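Local atomic coordinates of putative mandelate racemase (Zymomonas mobilis, PDB entry 2OX4), a protein that binds a magnesium ion and probably acts as a lyase of the mandelate racemase group within the enolase superfamily. Residues 356-361 and 375-380; 328-333 and 367-372; 8-13 and 22-27. One frame throughout, in Å; residues are numbered along the deposited sequence.

Overall arrangement
Near the N terminus, contact 3 closes the short loop between strands 5-13 and 24-30 and makes the hairpin of the N-terminal domain. The other two contacts lie much farther along the chain and cross: helix 322-333 opens contact 2, residues 356-361 open contact 1, then 367-372 return to the helix and 375-380 return to 356-361. They touch where His330 NE2 meets Ile375 O and where Tyr367 OH meets Tyr360 O. Contact 1 also reaches the hairpin, Ile379 packing on Leu25 and Phe11, so the C-terminal loops join barrel and N-terminal sheet. Contacts 2 and 3 do not touch, their centres lying about 22 Å apart.

Contact 1 of 3, residues 356-361 and 375-380; sequences CVHNYQ and IGQDIT
The Tyr360 ring turns its edge to Gly376, whose carbonyl oxygen lies close to the ring plane, while the His358 imidazole meets the same oxygen obliquely and has Val357 CG1 over one of its faces. They lie in the loop after helix 350-353, joined to the loop after strand 366-367 by a single beta bridge, Cys356 with Ile379, in the enolase-type barrel domain. Tyr360 OH donates to Gly376 O at 2.6 Å, on a lone pair in the carbonyl plane, and His358 CD2 comes to 3.2 Å from Gly376 O.

Beside them the amide of Gln377 grips the backbone of His358 at both ends. Its OE1 takes the N-H of His358 at 3.0 Å on an in-plane lone pair, and its NE2 gives a hydrogen to His358 O at 2.7 Å, with that oxygen near the amide plane. With CG anti to the backbone N (chi1 -170°) and the chain then bent at chi2 (55°), the amide is brought to the backbone of His358, where it pairs with the N-H and C=O as a peptide group would. OE1 also accepts from Asp378 N, so two donors fix its orientation, and NE2 has a further weak bond to Gly322 O.

Farther along, Asp378 sends OD2 to Tyr35 OH in the N-terminal domain, and its backbone oxygen accepts the N-H of Val357 at 3.0 Å. Thr380 points OG1 at Glu354 O and lays its methyl on the 356-361 backbone, CG2 standing 3.6 Å from Cys356 C.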
loop_
_atom_site.group_PDB
_atom_site.type_symbol
_atom_site.label_atom_id
_atom_site.label_comp_id
_atom_site.label_asym_id
_atom_site.label_seq_id
_atom_site.Cartn_x
_atom_site.Cartn_y
_atom_site.Cartn_z
ATOM N N CYS C 356 13.582 -21.916 45.133
ATOM C CA CYS C 356 12.154 -22.224 45.209
ATOM C C CYS C 356 11.847 -23.523 45.943
ATOM O O CYS C 356 12.645 -24.464 45.929
ATOM C CB CYS C 356 11.540 -22.302 43.806
ATOM S SG CYS C 356 11.627 -20.763 42.875
ATOM N N VAL C 357 10.663 -23.570 46.546
ATOM C CA VAL C 357 10.178 -24.726 47.295
ATOM C C VAL C 357 9.975 -25.984 46.436
ATOM O O VAL C 357 10.406 -27.076 46.829
ATOM C CB VAL C 357 8.900 -24.364 48.097
ATOM C CG1 VAL C 357 8.281 -25.590 48.753
ATOM C CG2 VAL C 357 9.224 -23.311 49.153
ATOM N N HIS C 358 9.337 -25.829 45.268
ATOM C CA HIS C 358 9.116 -26.951 44.337
ATOM C C HIS C 358 10.030 -26.860 43.130
ATOM O O HIS C 358 10.213 -25.786 42.567
ATOM C CB HIS C 358 7.665 -26.992 43.860
ATOM C CG HIS C 358 6.665 -26.889 44.964
ATOM N ND1 HIS C 358 6.426 -27.919 45.848
ATOM C CD2 HIS C 358 5.863 -25.868 45.348
ATOM C CE1 HIS C 358 5.509 -27.543 46.719
ATOM N NE2 HIS C 358 5.148 -26.305 46.437
ATOM N N ASN C 359 10.600 -27.993 42.732
ATOM C CA ASN C 359 11.417 -28.040 41.531
ATOM C C ASN C 359 10.686 -28.813 40.434
ATOM O O ASN C 359 10.864 -30.025 40.291
ATOM C CB ASN C 359 12.775 -28.679 41.846
ATOM C CG ASN C 359 13.744 -28.630 40.671
ATOM O OD1 ASN C 359 13.569 -27.862 39.717
ATOM N ND2 ASN C 359 14.783 -29.452 40.744
ATOM N N TYR C 360 9.861 -28.105 39.662
ATOM C CA TYR C 360 9.070 -28.740 38.609
ATOM C C TYR C 360 9.969 -29.059 37.433
ATOM O O TYR C 360 10.636 -28.166 36.894
ATOM C CB TYR C 360 7.918 -27.832 38.154
ATOM C CG TYR C 360 6.863 -27.627 39.204
ATOM C CD1 TYR C 360 5.941 -28.634 39.505
ATOM C CD2 TYR C 360 6.788 -26.433 39.910
ATOM C CE1 TYR C 360 4.969 -28.452 40.486
ATOM C CE2 TYR C 360 5.823 -26.241 40.884
ATOM C CZ TYR C 360 4.918 -27.248 41.173
ATOM O OH TYR C 360 3.961 -27.055 42.146
ATOM N N GLN C 361 10.005 -30.336 37.055
ATOM C CA GLN C 361 10.837 -30.800 35.939
ATOM C C GLN C 361 10.006 -31.671 35.009
ATOM O O GLN C 361 9.053 -32.316 35.449
ATOM C CB GLN C 361 12.050 -31.597 36.449
ATOM C CG GLN C 361 13.093 -30.773 37.207
ATOM C CD GLN C 361 13.848 -29.808 36.313
ATOM O OE1 GLN C 361 14.151 -30.116 35.155
ATOM N NE2 GLN C 361 14.166 -28.637 36.851
ATOM N N ILE C 375 -0.078 -20.186 41.601
ATOM C CA ILE C 375 0.836 -20.676 40.552
ATOM C C ILE C 375 1.494 -22.001 40.960
ATOM O O ILE C 375 2.061 -22.698 40.124
ATOM C CB ILE C 375 1.922 -19.626 40.145
ATOM C CG1 ILE C 375 2.876 -19.351 41.315
ATOM C CG2 ILE C 375 1.268 -18.333 39.599
ATOM C CD1 ILE C 375 4.056 -18.423 40.955
ATOM N N GLY C 376 1.398 -22.348 42.248
ATOM C CA GLY C 376 1.951 -23.613 42.744
ATOM C C GLY C 376 3.436 -23.554 43.051
ATOM O O GLY C 376 4.142 -24.552 42.940
ATOM N N GLN C 377 3.906 -22.377 43.454
ATOM C CA GLN C 377 5.321 -22.166 43.703
ATOM C C GLN C 377 5.478 -21.198 44.856
ATOM O O GLN C 377 4.587 -20.376 45.100
ATOM C CB GLN C 377 6.018 -21.645 42.446
ATOM C CG GLN C 377 7.561 -21.606 42.502
ATOM C CD GLN C 377 8.161 -22.958 42.844
ATOM O OE1 GLN C 377 8.203 -23.350 44.010
ATOM N NE2 GLN C 377 8.620 -23.679 41.826
ATOM N N ASP C 378 6.604 -21.294 45.565
ATOM C CA ASP C 378 6.962 -20.307 46.575
ATOM C C ASP C 378 8.483 -20.145 46.586
ATOM O O ASP C 378 9.219 -21.012 46.111
ATOM C CB ASP C 378 6.462 -20.778 47.948
ATOM C CG ASP C 378 6.193 -19.627 48.924
ATOM O OD1 ASP C 378 6.631 -18.469 48.702
ATOM O OD2 ASP C 378 5.532 -19.904 49.942
ATOM N N ILE C 379 8.953 -19.029 47.115
ATOM C CA ILE C 379 10.379 -18.853 47.347
ATOM C C ILE C 379 10.754 -19.502 48.683
ATOM O O ILE C 379 9.896 -19.734 49.536
ATOM C CB ILE C 379 10.775 -17.373 47.345
ATOM C CG1 ILE C 379 9.866 -16.569 48.298
ATOM C CG2 ILE C 379 10.715 -16.834 45.906
ATOM C CD1 ILE C 379 10.389 -15.191 48.659
ATOM N N THR C 380 12.038 -19.800 48.832
ATOM C CA THR C 380 12.585 -20.332 50.074
ATOM C C THR C 380 12.943 -19.203 51.046
ATOM O O THR C 380 13.140 -18.048 50.633
ATOM C CB THR C 380 13.830 -21.184 49.779
ATOM O OG1 THR C 380 14.806 -20.390 49.088
ATOM C CG2 THR C 380 13.454 -22.383 48.903
#

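Contact 2 of 3, residues 328-333 and 367-372; sequences SLHAEI and YKVPEL
This is an apolar contact between the end of helix 322-333, on the outside of the barrel, and the last residue of strand 366-367 with the chain that follows it; no hydrogen bond crosses between 328-333 and 367-372. Leu329 does much of the filling. Its CD2 sits over one face of the Tyr367 ring, 4.0 Å from the centroid, and its CD1 reaches Pro370 CD at 3.8 Å. The phenol's own oxygen is hydrogen-bonded to Tyr360 O.

Val369 sits between His330 and Ile333, one methyl to each. Because its CG2 stands anti to the backbone N (chi1 70° for CG1), that methyl lands on the face of the His330 imidazole, 3.6 Å from the ring centroid and only 15° off the normal, while CG1 goes to Ile333 CD1 at 3.9 Å. Pro370 lies on the same side of the ring, nearer NE2, with CD and CB both 3.9 Å from His330 NE2.

Both ring nitrogens are used: NE2 is hydrogen-bonded to Ile375 O, and ND1 to the backbone N of Tyr115, which fixes the ring's rotation and presents a steady face to the valine. Replacing the imidazole with an alanine's methyl would probably leave Ile375 O and Tyr115 N without their mate and open a gap beside Val369 CG2.

Helix 322-333 links strands 313-314 and 341-344, the latter pairing with strand 126-131 to close the ring of strands. Residues 367-372 run along its Leu329 and Ile333 side, and the helix lies outside that ring as one of the helices of the (beta/alpha)7beta barrel known from the enolase superfamily.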
loop_
_atom_site.group_PDB
_atom_site.type_symbol
_atom_site.label_atom_id
_atom_site.label_comp_id
_atom_site.label_asym_id
_atom_site.label_seq_id
_atom_site.Cartn_x
_atom_site.Cartn_y
_atom_site.Cartn_z
ATOM N N SER C 328 4.553 -20.015 33.885
ATOM C CA SER C 328 4.453 -20.247 32.438
ATOM C C SER C 328 3.593 -21.461 32.071
ATOM O O SER C 328 2.933 -21.467 31.044
ATOM C CB SER C 328 5.840 -20.359 31.802
ATOM O OG SER C 328 6.479 -21.580 32.159
ATOM N N LEU C 329 3.600 -22.488 32.917
ATOM C CA LEU C 329 2.832 -23.696 32.638
ATOM C C LEU C 329 1.331 -23.422 32.688
ATOM O O LEU C 329 0.561 -23.978 31.904
ATOM C CB LEU C 329 3.222 -24.796 33.641
ATOM C CG LEU C 329 4.710 -25.163 33.614
ATOM C CD1 LEU C 329 5.055 -26.073 34.793
ATOM C CD2 LEU C 329 5.092 -25.814 32.292
ATOM N N HIS C 330 0.920 -22.568 33.624
ATOM C CA HIS C 330 -0.483 -22.150 33.715
ATOM C C HIS C 330 -0.913 -21.373 32.477
ATOM O O HIS C 330 -1.958 -21.672 31.893
ATOM C CB HIS C 330 -0.718 -21.319 34.967
ATOM C CG HIS C 330 -0.584 -22.105 36.236
ATOM N ND1 HIS C 330 -1.627 -22.824 36.779
ATOM C CD2 HIS C 330 0.478 -22.300 37.055
ATOM C CE1 HIS C 330 -1.217 -23.419 37.889
ATOM N NE2 HIS C 330 0.057 -23.115 38.080
ATOM N N ALA C 331 -0.096 -20.401 32.079
ATOM C CA ALA C 331 -0.394 -19.555 30.909
ATOM C C ALA C 331 -0.530 -20.420 29.649
ATOM O O ALA C 331 -1.481 -20.282 28.886
ATOM C CB ALA C 331 0.704 -18.493 30.725
ATOM N N GLU C 332 0.409 -21.341 29.464
ATOM C CA GLU C 332 0.455 -22.169 28.266
ATOM C C GLU C 332 -0.635 -23.221 28.177
ATOM O O GLU C 332 -1.163 -23.477 27.092
ATOM C CB GLU C 332 1.811 -22.835 28.132
ATOM C CG GLU C 332 2.925 -21.856 27.768
ATOM C CD GLU C 332 4.287 -22.521 27.757
ATOM O OE1 GLU C 332 4.549 -23.393 28.620
ATOM O OE2 GLU C 332 5.101 -22.178 26.881
ATOM N N ILE C 333 -0.972 -23.853 29.302
ATOM C CA ILE C 333 -2.017 -24.883 29.269
ATOM C C ILE C 333 -3.391 -24.263 28.990
ATOM O O ILE C 333 -4.282 -24.931 28.467
ATOM C CB ILE C 333 -2.030 -25.761 30.560
ATOM C CG1 ILE C 333 -2.637 -27.138 30.256
ATOM C CG2 ILE C 333 -2.757 -25.071 31.706
ATOM C CD1 ILE C 333 -1.961 -28.271 30.985
ATOM N N TYR C 367 5.647 -31.836 30.252
ATOM C CA TYR C 367 5.298 -31.106 31.472
ATOM C C TYR C 367 3.810 -31.217 31.816
ATOM O O TYR C 367 2.956 -31.128 30.937
ATOM C CB TYR C 367 5.634 -29.618 31.311
ATOM C CG TYR C 367 6.801 -29.096 32.135
ATOM C CD1 TYR C 367 7.751 -28.267 31.550
ATOM C CD2 TYR C 367 6.943 -29.408 33.493
ATOM C CE1 TYR C 367 8.813 -27.750 32.278
ATOM C CE2 TYR C 367 8.012 -28.901 34.233
ATOM C CZ TYR C 367 8.940 -28.076 33.618
ATOM O OH TYR C 367 10.007 -27.552 34.315
ATOM N N LYS C 368 3.502 -31.366 33.100
ATOM C CA LYS C 368 2.140 -31.149 33.594
ATOM C C LYS C 368 2.063 -29.831 34.363
ATOM O O LYS C 368 3.018 -29.440 35.032
ATOM C CB LYS C 368 1.704 -32.314 34.488
ATOM C CG LYS C 368 1.226 -33.536 33.707
ATOM C CD LYS C 368 0.990 -34.720 34.628
ATOM C CE LYS C 368 0.763 -35.998 33.834
ATOM N NZ LYS C 368 -0.516 -35.965 33.072
ATOM N N VAL C 369 0.927 -29.148 34.271
ATOM C CA VAL C 369 0.733 -27.908 35.035
ATOM C C VAL C 369 0.617 -28.236 36.532
ATOM O O VAL C 369 0.033 -29.269 36.890
ATOM C CB VAL C 369 -0.509 -27.125 34.531
ATOM C CG1 VAL C 369 -1.814 -27.847 34.895
ATOM C CG2 VAL C 369 -0.499 -25.682 35.039
ATOM N N PRO C 370 1.200 -27.389 37.413
ATOM C CA PRO C 370 0.905 -27.576 38.845
ATOM C C PRO C 370 -0.598 -27.528 39.149
ATOM O O PRO C 370 -1.363 -26.829 38.472
ATOM C CB PRO C 370 1.628 -26.398 39.516
ATOM C CG PRO C 370 2.741 -26.050 38.555
ATOM C CD PRO C 370 2.147 -26.279 37.187
ATOM N N GLU C 371 -1.016 -28.291 40.156
ATOM C CA GLU C 371 -2.426 -28.371 40.520
ATOM C C GLU C 371 -2.705 -27.793 41.915
ATOM O O GLU C 371 -3.831 -27.874 42.412
ATOM C CB GLU C 371 -2.918 -29.823 40.437
ATOM C CG GLU C 371 -2.836 -30.458 39.056
ATOM C CD GLU C 371 -3.897 -29.949 38.081
ATOM O OE1 GLU C 371 -4.828 -29.227 38.496
ATOM O OE2 GLU C 371 -3.803 -30.285 36.884
ATOM N N LEU C 372 -1.684 -27.198 42.530
ATOM C CA LEU C 372 -1.803 -26.548 43.837
ATOM C C LEU C 372 -2.556 -25.224 43.661
ATOM O O LEU C 372 -2.688 -24.742 42.530
ATOM C CB LEU C 372 -0.404 -26.288 44.415
ATOM C CG LEU C 372 0.462 -27.505 44.756
ATOM C CD1 LEU C 372 1.869 -27.066 45.174
ATOM C CD2 LEU C 372 -0.195 -28.324 45.859
#

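Contact 3 of 3, residues 8-13 and 22-27; sequences IEIFHV and RPILVK
A beta hairpin of the enolase-type N-terminal domain pairs strands 5-13 and 24-30, here running antiparallel at 164°. Glu9 with Lys27 and Phe11 with Leu25 are hydrogen-bonded pairs, Ile10 with Val26 and His12 with Ile24 non-hydrogen-bonded ones. Phe11 N to Leu25 O, at 2.8 Å, is almost straight, and beyond the last pair Val13 N still reaches Pro23 O.

At the loop end of the hairpin Arg22 folds back over strand 5-13. Its chain bends at chi3 (63°) and lays the guanidinium flat on the His12 imidazole, centres 3.6 Å apart and planes 3° from parallel. Two backbone oxygens lie near the guanidinium plane: Val13 O takes NE at 2.8 Å, and His12 O takes NH2 at 3.0 Å, though that donor stands above the carbonyl plane. NH2 also forms a salt bridge with Asp388, while His12 NE2 binds a glycerol, probably from the crystallisation liquor.

At the other end Glu9 and the fully extended Lys27 run side by side. Glu9 OE1 touches Lys27 CD at 3.5 Å but stays 4.4 Å from Lys27 NZ, beyond salt-bridge range; a water donates to Glu9 OE1 and weakly accepts from Lys27 NZ. Glu9 OE2 is held by the hydroxyls of Tyr389 and Tyr384.

Ile8, Ile10, Ile24 and Val26 face helices 48-62 and 89-110, whereas Phe11 and Leu25 both pack on Ile379, Leu25 also on Leu383, and Phe11 meets the rings of Tyr384 and Tyr389. Strand 387-393 pairs with 5-13, and strand 35-40 continues the sheet beyond 24-30.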
loop_
_atom_site.group_PDB
_atom_site.type_symbol
_atom_site.label_atom_id
_atom_site.label_comp_id
_atom_site.label_asym_id
_atom_site.label_seq_id
_atom_site.Cartn_x
_atom_site.Cartn_y
_atom_site.Cartn_z
ATOM N N ILE C 8 4.829 -5.285 50.173
ATOM C CA ILE C 8 5.457 -5.706 48.931
ATOM C C ILE C 8 6.942 -5.864 49.227
ATOM O O ILE C 8 7.586 -4.947 49.734
ATOM C CB ILE C 8 5.212 -4.675 47.804
ATOM C CG1 ILE C 8 3.744 -4.719 47.359
ATOM C CG2 ILE C 8 6.149 -4.941 46.593
ATOM C CD1 ILE C 8 3.318 -3.527 46.532
ATOM N N GLU C 9 7.476 -7.044 48.921
ATOM C CA GLU C 9 8.882 -7.313 49.157
ATOM C C GLU C 9 9.568 -7.676 47.863
ATOM O O GLU C 9 9.053 -8.482 47.099
ATOM C CB GLU C 9 9.044 -8.461 50.146
ATOM C CG GLU C 9 8.429 -8.180 51.503
ATOM C CD GLU C 9 8.342 -9.450 52.344
ATOM O OE1 GLU C 9 7.354 -10.198 52.200
ATOM O OE2 GLU C 9 9.273 -9.708 53.126
ATOM N N ILE C 10 10.733 -7.084 47.614
ATOM C CA ILE C 10 11.409 -7.296 46.331
ATOM C C ILE C 10 12.796 -7.869 46.585
ATOM O O ILE C 10 13.560 -7.315 47.369
ATOM C CB ILE C 10 11.510 -5.977 45.506
ATOM C CG1 ILE C 10 10.115 -5.410 45.245
ATOM C CG2 ILE C 10 12.251 -6.208 44.183
ATOM C CD1 ILE C 10 10.078 -3.904 45.321
ATOM N N PHE C 11 13.105 -8.975 45.913
ATOM C CA PHE C 11 14.360 -9.696 46.121
ATOM C C PHE C 11 15.167 -9.654 44.835
ATOM O O PHE C 11 14.814 -10.317 43.862
ATOM C CB PHE C 11 14.074 -11.168 46.463
ATOM C CG PHE C 11 13.179 -11.358 47.656
ATOM C CD1 PHE C 11 11.790 -11.354 47.518
ATOM C CD2 PHE C 11 13.723 -11.574 48.917
ATOM C CE1 PHE C 11 10.960 -11.528 48.614
ATOM C CE2 PHE C 11 12.902 -11.749 50.021
ATOM C CZ PHE C 11 11.519 -11.735 49.876
ATOM N N HIS C 12 16.242 -8.874 44.824
ATOM C CA HIS C 12 17.164 -8.907 43.702
ATOM C C HIS C 12 18.296 -9.881 44.092
ATOM O O HIS C 12 19.223 -9.528 44.837
ATOM C CB HIS C 12 17.678 -7.495 43.370
ATOM C CG HIS C 12 18.519 -7.429 42.129
ATOM N ND1 HIS C 12 19.273 -6.321 41.798
ATOM C CD2 HIS C 12 18.726 -8.334 41.139
ATOM C CE1 HIS C 12 19.909 -6.545 40.662
ATOM N NE2 HIS C 12 19.596 -7.758 40.240
ATOM N N VAL C 13 18.161 -11.120 43.627
ATOM C CA VAL C 13 18.970 -12.247 44.122
ATOM C C VAL C 13 20.432 -12.001 43.764
ATOM O O VAL C 13 20.735 -11.539 42.655
ATOM C CB VAL C 13 18.493 -13.603 43.530
ATOM C CG1 VAL C 13 19.401 -14.758 44.007
ATOM C CG2 VAL C 13 17.055 -13.880 43.938
ATOM N N ARG C 22 21.142 -12.830 37.882
ATOM C CA ARG C 22 20.572 -12.273 39.111
ATOM C C ARG C 22 19.056 -12.102 38.959
ATOM O O ARG C 22 18.593 -11.035 38.551
ATOM C CB ARG C 22 21.209 -10.915 39.445
ATOM C CG ARG C 22 22.669 -10.965 39.887
ATOM C CD ARG C 22 23.086 -9.666 40.546
ATOM N NE ARG C 22 22.312 -9.420 41.763
ATOM C CZ ARG C 22 22.358 -8.303 42.479
ATOM N NH1 ARG C 22 23.150 -7.302 42.101
ATOM N NH2 ARG C 22 21.611 -8.184 43.582
ATOM N N PRO C 23 18.280 -13.141 39.316
ATOM C CA PRO C 23 16.814 -13.073 39.266
ATOM C C PRO C 23 16.190 -12.000 40.155
ATOM O O PRO C 23 16.789 -11.572 41.147
ATOM C CB PRO C 23 16.360 -14.455 39.741
ATOM C CG PRO C 23 17.567 -15.308 39.756
ATOM C CD PRO C 23 18.773 -14.453 39.771
ATOM N N ILE C 24 14.993 -11.561 39.770
ATOM C CA ILE C 24 14.280 -10.514 40.492
ATOM C C ILE C 24 12.884 -11.040 40.808
ATOM O O ILE C 24 12.087 -11.326 39.899
ATOM C CB ILE C 24 14.174 -9.178 39.693
ATOM C CG1 ILE C 24 15.515 -8.783 39.058
ATOM C CG2 ILE C 24 13.680 -8.059 40.625
ATOM C CD1 ILE C 24 15.641 -9.167 37.577
ATOM N N LEU C 25 12.607 -11.179 42.103
ATOM C CA LEU C 25 11.337 -11.729 42.565
ATOM C C LEU C 25 10.594 -10.716 43.420
ATOM O O LEU C 25 11.213 -9.872 44.072
ATOM C CB LEU C 25 11.575 -13.020 43.356
ATOM C CG LEU C 25 12.123 -14.166 42.504
ATOM C CD1 LEU C 25 12.830 -15.214 43.338
ATOM C CD2 LEU C 25 11.012 -14.791 41.696
ATOM N N VAL C 26 9.265 -10.802 43.396
ATOM C CA VAL C 26 8.388 -9.932 44.170
ATOM C C VAL C 26 7.397 -10.770 44.947
ATOM O O VAL C 26 6.789 -11.701 44.401
ATOM C CB VAL C 26 7.655 -8.849 43.291
ATOM C CG1 VAL C 26 6.611 -9.477 42.354
ATOM C CG2 VAL C 26 7.002 -7.787 44.182
ATOM N N LYS C 27 7.255 -10.440 46.230
ATOM C CA LYS C 27 6.261 -11.067 47.090
ATOM C C LYS C 27 5.257 -10.023 47.574
ATOM O O LYS C 27 5.621 -9.023 48.220
ATOM C CB LYS C 27 6.943 -11.792 48.272
ATOM C CG LYS C 27 5.960 -12.461 49.256
ATOM C CD LYS C 27 6.701 -13.171 50.411
ATOM C CE LYS C 27 5.737 -13.685 51.458
ATOM N NZ LYS C 27 6.467 -14.503 52.479
HETATM O O HOH W 1 5.194 -9.174 51.082
HETATM O O HOH W 2 6.800 -11.702 54.272
#